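Local coordinates for protein cystathionine gamma-synthase (Xanthomonas oryzae pv. oryzae KACC 10331, PDB 6LD7) that probably makes cystathionine in methionine biosynthesis as a pyridoxal 5'-phosphate-dependent enzyme of the trans-sulfuration family, and may also cleave it, at residues C[42-47]-C[56-61]; C[66-71]-C[251-256]; C[147-152]-C[175-180]; C[264-269]-C[307-312]. The protein carries 1 engineered substitution. One frame throughout, in Å; residues are numbered along the deposited sequence.

Contact 1 (C[42-47]-C[56-61]); sequences SNFSFD and DYTRSG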
loop_
_atom_site.group_PDB
_atom_site.type_symbol
_atom_site.label_atom_id
_atom_site.label_comp_id
_atom_site.label_asym_id
_atom_site.label_seq_id
_atom_site.Cartn_x
_atom_site.Cartn_y
_atom_site.Cartn_z
ATOM N N SER C 42 12.922 7.023 -1.342
ATOM C CA SER C 42 13.791 7.055 -2.520
ATOM C C SER C 42 15.216 7.299 -2.037
ATOM O O SER C 42 16.133 6.821 -2.683
ATOM C CB SER C 42 13.307 8.097 -3.536
ATOM O OG SER C 42 13.236 9.361 -2.903
ATOM N N ASN C 43 15.387 8.156 -1.020
ATOM C CA ASN C 43 16.724 8.571 -0.554
ATOM C C ASN C 43 16.867 8.365 0.964
ATOM O O ASN C 43 15.860 8.108 1.720
ATOM C CB ASN C 43 17.004 9.972 -1.112
ATOM C CG ASN C 43 16.034 11.032 -0.634
ATOM O OD1 ASN C 43 14.931 10.694 -0.146
ATOM N ND2 ASN C 43 16.426 12.310 -0.830
ATOM N N PHE C 44 18.124 8.421 1.352
ATOM C CA PHE C 44 18.709 8.174 2.694
ATOM C C PHE C 44 19.751 9.276 2.984
ATOM O O PHE C 44 20.533 9.622 2.105
ATOM C CB PHE C 44 19.320 6.754 2.757
ATOM C CG PHE C 44 18.396 5.652 2.370
ATOM C CD1 PHE C 44 18.177 5.351 1.022
ATOM C CD2 PHE C 44 17.680 4.962 3.316
ATOM C CE1 PHE C 44 17.236 4.400 0.642
ATOM C CE2 PHE C 44 16.754 3.997 2.935
ATOM C CZ PHE C 44 16.545 3.690 1.616
ATOM N N SER C 45 19.716 9.837 4.199
ATOM C CA SER C 45 20.605 10.911 4.641
ATOM C C SER C 45 22.006 10.316 4.734
ATOM O O SER C 45 22.161 9.054 4.890
ATOM C CB SER C 45 20.144 11.508 5.953
ATOM O OG SER C 45 20.159 10.506 6.974
ATOM N N PHE C 46 22.996 11.166 4.502
ATOM C CA PHE C 46 24.393 10.988 4.962
ATOM C C PHE C 46 24.465 11.128 6.488
ATOM O O PHE C 46 23.655 11.824 7.106
ATOM C CB PHE C 46 25.286 11.971 4.248
ATOM C CG PHE C 46 25.723 11.497 2.901
ATOM C CD1 PHE C 46 24.791 10.988 2.004
ATOM C CD2 PHE C 46 27.071 11.536 2.552
ATOM C CE1 PHE C 46 25.236 10.471 0.784
ATOM C CE2 PHE C 46 27.508 11.005 1.342
ATOM C CZ PHE C 46 26.578 10.522 0.449
ATOM N N ASP C 47 25.360 10.376 7.119
ATOM C CA ASP C 47 25.554 10.462 8.588
ATOM C C ASP C 47 26.629 11.520 8.863
ATOM O O ASP C 47 27.781 11.126 9.119
ATOM C CB ASP C 47 25.984 9.088 9.107
ATOM C CG ASP C 47 25.998 9.000 10.626
ATOM O OD1 ASP C 47 25.387 9.863 11.283
ATOM O OD2 ASP C 47 26.581 8.037 11.130
ATOM N N ASP C 56 21.913 4.760 0.192
ATOM C CA ASP C 56 21.875 6.205 -0.197
ATOM C C ASP C 56 20.667 6.462 -1.147
ATOM O O ASP C 56 20.072 7.543 -1.081
ATOM C CB ASP C 56 23.235 6.677 -0.748
ATOM C CG ASP C 56 23.548 6.029 -2.087
ATOM O OD1 ASP C 56 23.403 4.810 -2.207
ATOM O OD2 ASP C 56 23.785 6.770 -3.040
ATOM N N TYR C 57 20.323 5.532 -2.034
ATOM C CA TYR C 57 19.308 5.819 -3.096
ATOM C C TYR C 57 18.611 4.525 -3.535
ATOM O O TYR C 57 19.437 3.610 -3.973
ATOM C CB TYR C 57 20.015 6.487 -4.305
ATOM C CG TYR C 57 19.067 7.126 -5.276
ATOM C CD1 TYR C 57 18.241 8.195 -4.898
ATOM C CD2 TYR C 57 18.949 6.607 -6.559
ATOM C CE1 TYR C 57 17.348 8.781 -5.804
ATOM C CE2 TYR C 57 18.023 7.137 -7.453
ATOM C CZ TYR C 57 17.244 8.244 -7.091
ATOM O OH TYR C 57 16.432 8.781 -8.048
ATOM N N THR C 58 17.256 4.459 -3.543
ATOM C CA THR C 58 16.554 3.180 -3.758
ATOM C C THR C 58 16.818 2.552 -5.140
ATOM O O THR C 58 16.878 1.327 -5.102
ATOM C CB THR C 58 15.111 2.929 -3.270
ATOM O OG1 THR C 58 13.934 2.660 -4.096
ATOM C CG2 THR C 58 14.946 3.539 -1.945
ATOM N N ARG C 59 17.161 3.284 -6.207
ATOM C CA ARG C 59 17.345 2.661 -7.541
ATOM C C ARG C 59 18.514 1.670 -7.361
ATOM O O ARG C 59 18.512 0.591 -7.956
ATOM C CB ARG C 59 17.650 3.636 -8.684
ATOM C CG ARG C 59 18.295 2.908 -9.872
ATOM C CD ARG C 59 18.324 3.645 -11.156
ATOM N NE ARG C 59 18.458 5.093 -11.012
ATOM C CZ ARG C 59 19.613 5.729 -10.748
ATOM N NH1 ARG C 59 20.696 5.004 -10.548
ATOM N NH2 ARG C 59 19.692 7.071 -10.688
ATOM N N SER C 60 19.460 2.014 -6.493
ATOM C CA SER C 60 20.768 1.320 -6.395
ATOM C C SER C 60 20.740 0.197 -5.290
ATOM O O SER C 60 21.208 -0.934 -5.574
ATOM C CB SER C 60 21.769 2.446 -6.249
ATOM O OG SER C 60 22.567 2.193 -5.166
ATOM N N GLY C 61 20.069 0.427 -4.148
ATOM C CA GLY C 61 19.988 -0.427 -2.943
ATOM C C GLY C 61 18.815 0.060 -2.057
ATOM O O GLY C 61 18.620 1.300 -1.877
HETATM O O HOH W 1 21.221 10.270 -0.254
#
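A single beta bridge between Asn43 and Tyr57 pairs two runs of the long loop that precedes helix 63-76, and this loop reaches into the cofactor site of a second subunit, as in other trans-sulfuration enzymes. The chains run in opposite directions, and two backbone bonds flank the non-hydrogen-bonded pair. Thr58 N gives to Ser42 O at 2.8 Å, close to straight at 161°. Phe44 N gives to Asp56 O at 3.2 Å, more bent at 138° and from above the carbonyl plane. Asp56 O also takes a bond from a water. The CB of Phe44 points at the other run, and CG set opposite the carbonyl carbon (chi1 -54°) brings the ring edge against Asp56. Asp56 O then lies in the ring plane, and Thr58 CG2 lies 3.6 Å from Phe44 CE1, also at the edge, the two side chains crossing at about a right angle. Tyr57 CD1 rests 3.4 Å from Ser42 O, while the Tyr57 hydroxyl is hydrogen-bonded to the pyridoxal phosphate-lysine and to Thr208 of the second subunit. Arg59 NE binds the same cofactor-bearing side chain, and Asn43 ND2 reaches Glu336 O of that subunit. Within 56-61, Tyr57 CE2 lies over the outer part of one face of the Arg59 guanidinium, 3.5 Å from its plane.

Contact 2 (C[66-71]-C[251-256]); sequences DLLGEA and LTLRGL
Leu68 and Leu253 meet in a buried, almost wholly apolar helix-helix packing, between helix 63-76 and helix 246-256, which are far apart in sequence. The axes of the two short segments approach to 9.8 Å, and their N-to-C directions differ by 34°, so the helices run roughly the same way. No hydrogen bond crosses, and the fit comes from leucine methyls and the Ala71 methyl. Leu253 points at the other helix and splits its two methyls between neighbours. Leu253 CD1 lies 3.9 Å from Leu68 CD1 and 4.1 Å from Ala71 CB, while Leu253 CD2 touches Leu67 CD1, also at 4.1 Å. The Leu67 and Leu253 side chains cross at about a right angle, whereas those of Leu68 and Leu253 run antiparallel alongside one another. This packing lies in the pyridoxal-phosphate-binding part of the fold, where helix 63-76 leads into strand 80-84, an outermost strand of the seven-stranded mixed sheet. Leu68 has CG opposite its backbone N (chi1 175°), which lets the end of the chain reach across although its first bond does not point there. Leu68 CD2 comes to 3.4 Å from Thr252 OG1, a hydroxyl buried here with no polar partner in the model. One turn further on, Ala71 CB touches Leu256 CD1 at 3.9 Å. The next residue after Leu253, Arg254, takes its charge elsewhere, to a salt bridge with Asp216 of the fourth subunit, and Leu251 packs against Leu251 of that subunit.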
loop_
_atom_site.group_PDB
_atom_site.type_symbol
_atom_site.label_atom_id
_atom_site.label_comp_id
_atom_site.label_asym_id
_atom_site.label_seq_id
_atom_site.Cartn_x
_atom_site.Cartn_y
_atom_site.Cartn_z
ATOM N N ASP C 66 16.182 -5.761 -0.662
ATOM C CA ASP C 66 17.323 -6.598 -0.305
ATOM C C ASP C 66 16.873 -7.750 0.602
ATOM O O ASP C 66 17.442 -8.785 0.502
ATOM C CB ASP C 66 18.413 -5.805 0.394
ATOM C CG ASP C 66 19.240 -5.018 -0.607
ATOM O OD1 ASP C 66 19.054 -5.223 -1.815
ATOM O OD2 ASP C 66 19.934 -4.126 -0.176
ATOM N N LEU C 67 15.891 -7.586 1.453
ATOM C CA LEU C 67 15.409 -8.745 2.233
ATOM C C LEU C 67 14.902 -9.799 1.277
ATOM O O LEU C 67 15.034 -10.892 1.596
ATOM C CB LEU C 67 14.226 -8.334 3.068
ATOM C CG LEU C 67 14.466 -8.133 4.532
ATOM C CD1 LEU C 67 13.141 -7.637 5.123
ATOM C CD2 LEU C 67 14.925 -9.434 5.157
ATOM N N LEU C 68 14.152 -9.411 0.243
ATOM C CA LEU C 68 13.617 -10.390 -0.688
ATOM C C LEU C 68 14.790 -11.026 -1.453
ATOM O O LEU C 68 14.798 -12.237 -1.680
ATOM C CB LEU C 68 12.582 -9.743 -1.600
ATOM C CG LEU C 68 12.042 -10.641 -2.684
ATOM C CD1 LEU C 68 11.265 -11.808 -2.065
ATOM C CD2 LEU C 68 11.099 -9.877 -3.612
ATOM N N GLY C 69 15.712 -10.202 -1.919
ATOM C CA GLY C 69 16.962 -10.689 -2.515
ATOM C C GLY C 69 17.660 -11.744 -1.706
ATOM O O GLY C 69 17.984 -12.830 -2.259
ATOM N N GLU C 70 17.881 -11.446 -0.442
ATOM C CA GLU C 70 18.557 -12.361 0.469
ATOM C C GLU C 70 17.702 -13.598 0.695
ATOM O O GLU C 70 18.267 -14.701 0.690
ATOM C CB GLU C 70 18.751 -11.767 1.845
ATOM C CG GLU C 70 19.967 -10.922 1.972
ATOM C CD GLU C 70 19.856 -10.081 3.273
ATOM O OE1 GLU C 70 19.132 -10.546 4.278
ATOM O OE2 GLU C 70 20.373 -8.929 3.264
ATOM N N ALA C 71 16.385 -13.481 0.891
ATOM C CA ALA C 71 15.554 -14.700 1.085
ATOM C C ALA C 71 15.634 -15.576 -0.191
ATOM O O ALA C 71 15.826 -16.791 -0.046
ATOM C CB ALA C 71 14.129 -14.394 1.372
ATOM N N LEU C 251 5.114 -7.062 -0.797
ATOM C CA LEU C 251 4.008 -8.001 -1.066
ATOM C C LEU C 251 4.585 -9.374 -1.478
ATOM O O LEU C 251 3.980 -10.404 -1.129
ATOM C CB LEU C 251 3.146 -7.468 -2.196
ATOM C CG LEU C 251 2.064 -6.457 -1.807
ATOM C CD1 LEU C 251 1.172 -6.244 -2.994
ATOM C CD2 LEU C 251 1.260 -6.965 -0.582
ATOM N N THR C 252 5.661 -9.397 -2.237
ATOM C CA THR C 252 6.279 -10.676 -2.674
ATOM C C THR C 252 6.940 -11.435 -1.551
ATOM O O THR C 252 6.672 -12.591 -1.483
ATOM C CB THR C 252 7.044 -10.721 -4.006
ATOM O OG1 THR C 252 8.185 -11.582 -4.247
ATOM C CG2 THR C 252 6.923 -9.510 -4.817
ATOM N N LEU C 253 7.607 -10.796 -0.628
ATOM C CA LEU C 253 8.082 -11.498 0.551
ATOM C C LEU C 253 6.868 -12.024 1.349
ATOM O O LEU C 253 6.889 -13.207 1.850
ATOM C CB LEU C 253 8.934 -10.527 1.342
ATOM C CG LEU C 253 9.759 -11.183 2.408
ATOM C CD1 LEU C 253 10.771 -12.135 1.818
ATOM C CD2 LEU C 253 10.442 -10.125 3.239
ATOM N N ARG C 254 5.820 -11.244 1.481
ATOM C CA ARG C 254 4.604 -11.749 2.150
ATOM C C ARG C 254 4.114 -13.039 1.472
ATOM O O ARG C 254 3.812 -14.040 2.147
ATOM C CB ARG C 254 3.531 -10.687 2.123
ATOM C CG ARG C 254 2.393 -10.950 3.104
ATOM C CD ARG C 254 1.317 -9.904 2.914
ATOM N NE ARG C 254 0.427 -9.684 4.021
ATOM C CZ ARG C 254 -0.813 -10.112 4.086
ATOM N NH1 ARG C 254 -1.370 -10.768 3.084
ATOM N NH2 ARG C 254 -1.565 -9.694 5.059
ATOM N N GLY C 255 3.987 -13.029 0.152
ATOM C CA GLY C 255 3.587 -14.256 -0.521
ATOM C C GLY C 255 4.577 -15.396 -0.310
ATOM O O GLY C 255 4.109 -16.502 -0.113
ATOM N N LEU C 256 5.889 -15.154 -0.318
ATOM C CA LEU C 256 6.915 -16.209 -0.201
ATOM C C LEU C 256 6.670 -17.003 1.062
ATOM O O LEU C 256 7.129 -18.173 1.138
ATOM C CB LEU C 256 8.281 -15.587 0.001
ATOM C CG LEU C 256 9.496 -16.183 -0.613
ATOM C CD1 LEU C 256 10.756 -15.713 0.050
ATOM C CD2 LEU C 256 9.476 -17.618 -0.945
#

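Contact 3 (C[147-152]-C[175-180]); sequences QSPKLV and KKVGAL
The carbonyl planes of Leu180 and Lys150 receive their partners differently. Val152 N lies in the plane of the Leu180 carbonyl, at 2.8 Å from Leu180 O, whereas Leu180 N stands above the plane of the Lys150 carbonyl, 35° out of it, at 3.0 Å from Lys150 O. These two bonds make the parallel bridge that pairs Leu151 with Leu180, and Leu151 CA adds a CH...O contact to Leu180 O at 3.3 Å. Ahead of the bridge, Pro149 packs on the partner through its ring and its carbonyl: Pro149 CG is near Ala179 CB, and Pro149 O lies 3.4 Å from the same methyl. Val177 CG2 approaches the CD side of the proline ring. Leu151 has CG opposite its backbone N (chi1 179°), and this brings Leu151 CD1 against Leu180, 3.5 Å from Leu180 O and 4.0 Å from Leu180 CB. Two bends in the Lys150 chain lay Lys150 CE beside Leu180 CD1, 4.0 Å apart, the two side chains pointing the same way. Val152 CG2 meets Ala179 CB at 4.2 Å.

The bridge closes a beta-alpha-beta unit of strand 151-155, helix 167-176 and strand 180-184. Gly178, with positive phi, is the C-prime residue of the Schellman motif that ends the helix. Within the seven-stranded sheet, strand 151-155 lies between 180-184 and 104-108; Leu151 and Leu180 both press on Val98 of helix 87-98, while Pro149 and Val152 touch Val106 of strand 104-108.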
loop_
_atom_site.group_PDB
_atom_site.type_symbol
_atom_site.label_atom_id
_atom_site.label_comp_id
_atom_site.label_asym_id
_atom_site.label_seq_id
_atom_site.Cartn_x
_atom_site.Cartn_y
_atom_site.Cartn_z
ATOM N N GLN C 147 30.342 -24.541 -31.001
ATOM C CA GLN C 147 30.475 -23.132 -31.412
ATOM C C GLN C 147 31.027 -22.283 -30.241
ATOM O O GLN C 147 31.218 -21.136 -30.444
ATOM C CB GLN C 147 29.126 -22.693 -32.016
ATOM C CG GLN C 147 28.812 -23.463 -33.306
ATOM C CD GLN C 147 27.398 -23.257 -33.827
ATOM O OE1 GLN C 147 26.527 -24.142 -33.749
ATOM N NE2 GLN C 147 27.109 -22.090 -34.380
ATOM N N SER C 148 31.404 -22.831 -29.091
ATOM C CA SER C 148 31.970 -22.073 -27.949
ATOM C C SER C 148 31.030 -20.956 -27.517
ATOM O O SER C 148 31.406 -19.823 -27.515
ATOM C CB SER C 148 33.294 -21.492 -28.294
ATOM O OG SER C 148 34.222 -22.532 -28.399
ATOM N N PRO C 149 29.786 -21.190 -27.094
ATOM C CA PRO C 149 28.890 -20.094 -26.741
ATOM C C PRO C 149 29.315 -19.463 -25.420
ATOM O O PRO C 149 30.003 -20.087 -24.617
ATOM C CB PRO C 149 27.513 -20.780 -26.652
ATOM C CG PRO C 149 27.833 -22.222 -26.325
ATOM C CD PRO C 149 29.192 -22.508 -26.941
ATOM N N LYS C 150 28.883 -18.230 -25.155
ATOM C CA LYS C 150 29.215 -17.604 -23.860
ATOM C C LYS C 150 28.234 -18.092 -22.798
ATOM O O LYS C 150 28.579 -18.163 -21.594
ATOM C CB LYS C 150 29.104 -16.092 -24.015
ATOM C CG LYS C 150 29.446 -15.318 -22.763
ATOM C CD LYS C 150 30.919 -15.337 -22.535
ATOM C CE LYS C 150 31.179 -15.021 -21.097
ATOM N NZ LYS C 150 31.314 -13.580 -21.021
ATOM N N LEU C 151 26.979 -18.258 -23.174
ATOM C CA LEU C 151 25.913 -18.445 -22.168
ATOM C C LEU C 151 24.949 -19.428 -22.763
ATOM O O LEU C 151 24.633 -19.252 -23.954
ATOM C CB LEU C 151 25.200 -17.079 -21.931
ATOM C CG LEU C 151 24.049 -17.066 -20.931
ATOM C CD1 LEU C 151 24.566 -17.507 -19.587
ATOM C CD2 LEU C 151 23.477 -15.635 -20.821
ATOM N N VAL C 152 24.413 -20.293 -21.919
ATOM C CA VAL C 152 23.344 -21.256 -22.273
ATOM C C VAL C 152 22.200 -21.048 -21.324
ATOM O O VAL C 152 22.426 -21.070 -20.129
ATOM C CB VAL C 152 23.852 -22.703 -22.142
ATOM C CG1 VAL C 152 22.732 -23.670 -22.420
ATOM C CG2 VAL C 152 25.038 -22.928 -23.012
ATOM N N LYS C 175 30.065 -26.326 -19.022
ATOM C CA LYS C 175 31.301 -25.964 -18.304
ATOM C C LYS C 175 32.546 -26.467 -19.059
ATOM O O LYS C 175 33.531 -25.816 -19.014
ATOM C CB LYS C 175 31.305 -26.642 -16.937
ATOM C CG LYS C 175 30.297 -26.021 -16.029
ATOM C CD LYS C 175 30.414 -26.374 -14.605
ATOM C CE LYS C 175 29.812 -25.213 -13.835
ATOM N NZ LYS C 175 29.528 -25.646 -12.477
ATOM N N LYS C 176 32.503 -27.633 -19.675
ATOM C CA LYS C 176 33.664 -28.176 -20.410
ATOM C C LYS C 176 34.050 -27.253 -21.553
ATOM O O LYS C 176 35.175 -27.279 -21.885
ATOM C CB LYS C 176 33.353 -29.550 -21.005
ATOM C CG LYS C 176 34.550 -30.439 -21.318
ATOM C CD LYS C 176 34.193 -31.906 -21.144
ATOM C CE LYS C 176 33.333 -32.102 -19.903
ATOM N NZ LYS C 176 33.578 -33.411 -19.251
ATOM N N VAL C 177 33.152 -26.501 -22.175
ATOM C CA VAL C 177 33.559 -25.544 -23.244
ATOM C C VAL C 177 33.625 -24.122 -22.668
ATOM O O VAL C 177 33.720 -23.179 -23.427
ATOM C CB VAL C 177 32.626 -25.635 -24.477
ATOM C CG1 VAL C 177 32.585 -27.042 -25.075
ATOM C CG2 VAL C 177 31.216 -25.186 -24.159
ATOM N N GLY C 178 33.571 -23.940 -21.365
ATOM C CA GLY C 178 33.721 -22.603 -20.745
ATOM C C GLY C 178 32.461 -21.754 -20.875
ATOM O O GLY C 178 32.580 -20.617 -20.744
ATOM N N ALA C 179 31.279 -22.297 -21.096
ATOM C CA ALA C 179 30.018 -21.519 -21.144
ATOM C C ALA C 179 29.440 -21.398 -19.739
ATOM O O ALA C 179 29.464 -22.398 -18.967
ATOM C CB ALA C 179 29.058 -22.187 -22.096
ATOM N N LEU C 180 28.893 -20.225 -19.437
ATOM C CA LEU C 180 28.051 -20.011 -18.253
ATOM C C LEU C 180 26.648 -20.558 -18.549
ATOM O O LEU C 180 26.216 -20.594 -19.736
ATOM C CB LEU C 180 28.023 -18.527 -17.907
ATOM C CG LEU C 180 29.380 -17.894 -17.681
ATOM C CD1 LEU C 180 29.255 -16.417 -17.850
ATOM C CD2 LEU C 180 29.890 -18.214 -16.294
#

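Contact 4 (C[264-269]-C[307-312]); sequences RVHQEN and FGAMMS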
loop_
_atom_site.group_PDB
_atom_site.type_symbol
_atom_site.label_atom_id
_atom_site.label_comp_id
_atom_site.label_asym_id
_atom_site.label_seq_id
_atom_site.Cartn_x
_atom_site.Cartn_y
_atom_site.Cartn_z
ATOM N N ARG C 264 2.201 -27.530 -1.186
ATOM C CA ARG C 264 1.666 -28.852 -0.720
ATOM C C ARG C 264 0.253 -29.044 -1.261
ATOM O O ARG C 264 -0.032 -30.094 -1.776
ATOM C CB ARG C 264 1.590 -28.934 0.784
ATOM C CG ARG C 264 2.975 -28.972 1.440
ATOM C CD ARG C 264 2.575 -28.808 2.886
ATOM N NE ARG C 264 3.681 -28.576 3.756
ATOM C CZ ARG C 264 3.890 -29.235 4.884
ATOM N NH1 ARG C 264 3.110 -30.218 5.222
ATOM N NH2 ARG C 264 4.939 -28.952 5.617
ATOM N N VAL C 265 -0.579 -28.017 -1.247
ATOM C CA VAL C 265 -1.966 -28.163 -1.740
ATOM C C VAL C 265 -1.937 -28.179 -3.274
ATOM O O VAL C 265 -2.674 -28.969 -3.865
ATOM C CB VAL C 265 -2.867 -27.077 -1.167
ATOM C CG1 VAL C 265 -4.274 -27.231 -1.731
ATOM C CG2 VAL C 265 -2.841 -27.090 0.342
ATOM N N HIS C 266 -1.165 -27.267 -3.929
ATOM C CA HIS C 266 -1.124 -27.213 -5.391
ATOM C C HIS C 266 -0.813 -28.650 -5.873
ATOM O O HIS C 266 -1.413 -29.139 -6.835
ATOM C CB HIS C 266 0.023 -26.285 -5.889
ATOM C CG HIS C 266 -0.231 -24.819 -5.844
ATOM N ND1 HIS C 266 -1.145 -24.227 -6.686
ATOM C CD2 HIS C 266 0.440 -23.832 -5.227
ATOM C CE1 HIS C 266 -1.115 -22.938 -6.459
ATOM N NE2 HIS C 266 -0.134 -22.656 -5.604
ATOM N N GLN C 267 0.203 -29.273 -5.302
ATOM C CA GLN C 267 0.678 -30.586 -5.856
ATOM C C GLN C 267 -0.309 -31.731 -5.529
ATOM O O GLN C 267 -0.493 -32.645 -6.390
ATOM C CB GLN C 267 2.080 -30.869 -5.349
ATOM C CG GLN C 267 3.103 -29.958 -5.985
ATOM C CD GLN C 267 4.506 -30.340 -5.593
ATOM O OE1 GLN C 267 5.326 -30.804 -6.416
ATOM N NE2 GLN C 267 4.796 -30.139 -4.324
ATOM N N GLU C 268 -0.963 -31.690 -4.382
ATOM C CA GLU C 268 -2.059 -32.649 -4.065
ATOM C C GLU C 268 -3.160 -32.525 -5.123
ATOM O O GLU C 268 -3.588 -33.529 -5.685
ATOM C CB GLU C 268 -2.607 -32.382 -2.673
ATOM C CG GLU C 268 -3.691 -33.345 -2.314
ATOM C CD GLU C 268 -4.435 -33.144 -0.979
ATOM O OE1 GLU C 268 -5.566 -33.699 -0.804
ATOM O OE2 GLU C 268 -3.876 -32.514 -0.089
ATOM N N ASN C 269 -3.527 -31.307 -5.482
ATOM C CA ASN C 269 -4.594 -31.081 -6.482
ATOM C C ASN C 269 -4.138 -31.576 -7.853
ATOM O O ASN C 269 -4.918 -32.236 -8.545
ATOM C CB ASN C 269 -4.994 -29.612 -6.555
ATOM C CG ASN C 269 -5.808 -29.209 -5.344
ATOM O OD1 ASN C 269 -6.353 -30.080 -4.620
ATOM N ND2 ASN C 269 -5.965 -27.902 -5.179
ATOM N N PHE C 307 6.522 -32.768 -8.487
ATOM C CA PHE C 307 6.248 -32.678 -9.955
ATOM C C PHE C 307 5.535 -31.354 -10.282
ATOM O O PHE C 307 5.254 -31.125 -11.439
ATOM C CB PHE C 307 5.437 -33.914 -10.302
ATOM C CG PHE C 307 6.214 -35.184 -10.128
ATOM C CD1 PHE C 307 7.330 -35.402 -10.939
ATOM C CD2 PHE C 307 5.818 -36.166 -9.231
ATOM C CE1 PHE C 307 8.034 -36.590 -10.857
ATOM C CE2 PHE C 307 6.545 -37.349 -9.135
ATOM C CZ PHE C 307 7.668 -37.535 -9.929
ATOM N N GLY C 308 5.067 -30.594 -9.281
ATOM C CA GLY C 308 4.509 -29.272 -9.545
ATOM C C GLY C 308 3.068 -29.351 -9.879
ATOM O O GLY C 308 2.396 -30.341 -9.515
ATOM N N ALA C 309 2.550 -28.256 -10.403
ATOM C CA ALA C 309 1.096 -28.081 -10.516
ATOM C C ALA C 309 0.728 -27.442 -11.854
ATOM O O ALA C 309 -0.402 -26.989 -12.000
ATOM C CB ALA C 309 0.611 -27.328 -9.309
ATOM N N MET C 310 1.638 -27.395 -12.806
ATOM C CA MET C 310 1.306 -27.064 -14.220
ATOM C C MET C 310 1.136 -28.367 -14.992
ATOM O O MET C 310 1.930 -29.277 -14.844
ATOM C CB MET C 310 2.421 -26.269 -14.902
ATOM C CG MET C 310 2.765 -24.937 -14.190
ATOM S SD MET C 310 1.343 -23.796 -14.119
ATOM C CE MET C 310 1.127 -23.661 -15.914
ATOM N N MET C 311 0.143 -28.397 -15.834
ATOM C CA MET C 311 -0.029 -29.489 -16.786
ATOM C C MET C 311 -0.839 -28.990 -17.981
ATOM O O MET C 311 -1.526 -27.937 -17.926
ATOM C CB MET C 311 -0.718 -30.688 -16.106
ATOM C CG MET C 311 -2.165 -30.543 -15.907
ATOM S SD MET C 311 -2.865 -32.049 -15.072
ATOM C CE MET C 311 -1.982 -31.997 -13.515
ATOM N N SER C 312 -0.709 -29.731 -19.052
ATOM C CA SER C 312 -1.494 -29.577 -20.289
ATOM C C SER C 312 -2.126 -30.897 -20.664
ATOM O O SER C 312 -1.568 -31.925 -20.327
ATOM C CB SER C 312 -0.597 -29.057 -21.414
ATOM O OG SER C 312 -0.216 -27.752 -21.081
#
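Gln267 reaches Gly308 with CG set opposite the backbone carbonyl carbon (chi1 -71°) and the rest of the chain extended (chi2 -174°), so that the carboxamide leaves the helix and meets the turn ahead of strand 310-315. There Gln267 OE1 accepts a bond from Gly308 N at 2.9 Å, with an angle of 155° at the hydrogen; the N-H lies in the amide's carbonyl plane and on a lone pair. Phe307 N is nearly as near, 3.1 Å from Gln267 OE1, but its angle is too poor for a bond. Along the way Gln267 CG passes 3.6 Å from Gly308 O, so the aliphatic part of the side chain lies against the same residue that its amide grips. The second touch is a methyl: Ala309 CB points at the helix and packs 3.6 Å from His266 CB and 3.7 Å from His266 O. The His266 ring leads away from this methyl; its ND1 binds Ile375 O, and its ring meets Tyr210 edge-to-face. The contact thus lays helix 259-277 against the loop just before strand 310-315, which lies between 283-287 and 370-374 in the five-stranded mixed sheet of the C-terminal domain. Further along the same helix, Ala270, Ile273 and Ala274 take up Met311, while Asn269 ND2 binds Gly376 O and Glu378 O, just ahead of helix 380-396.

Contacts 1, 2 and 4 are buried, whereas contact 3 is only partly so, at the N-terminal ends of two interior strands of the seven-stranded sheet. Contact 1, its centre about 31 Å from that of the chain, probably owes much of its burial to the second and third subunits; contact 4, its centre about 14 Å from that of the chain, lies nearer the middle. Backbone bonds join the segments in contacts 1 and 3, antiparallel in direction in one and parallel in the other. Contact 2 has no such bond and is held by methyl groups, while contact 4 relies on one side-chain amide and an alanine methyl. Helices 246-256 and 259-277, consecutive in the chain, carry contacts 2 and 4, and both contacts touch the fourth subunit.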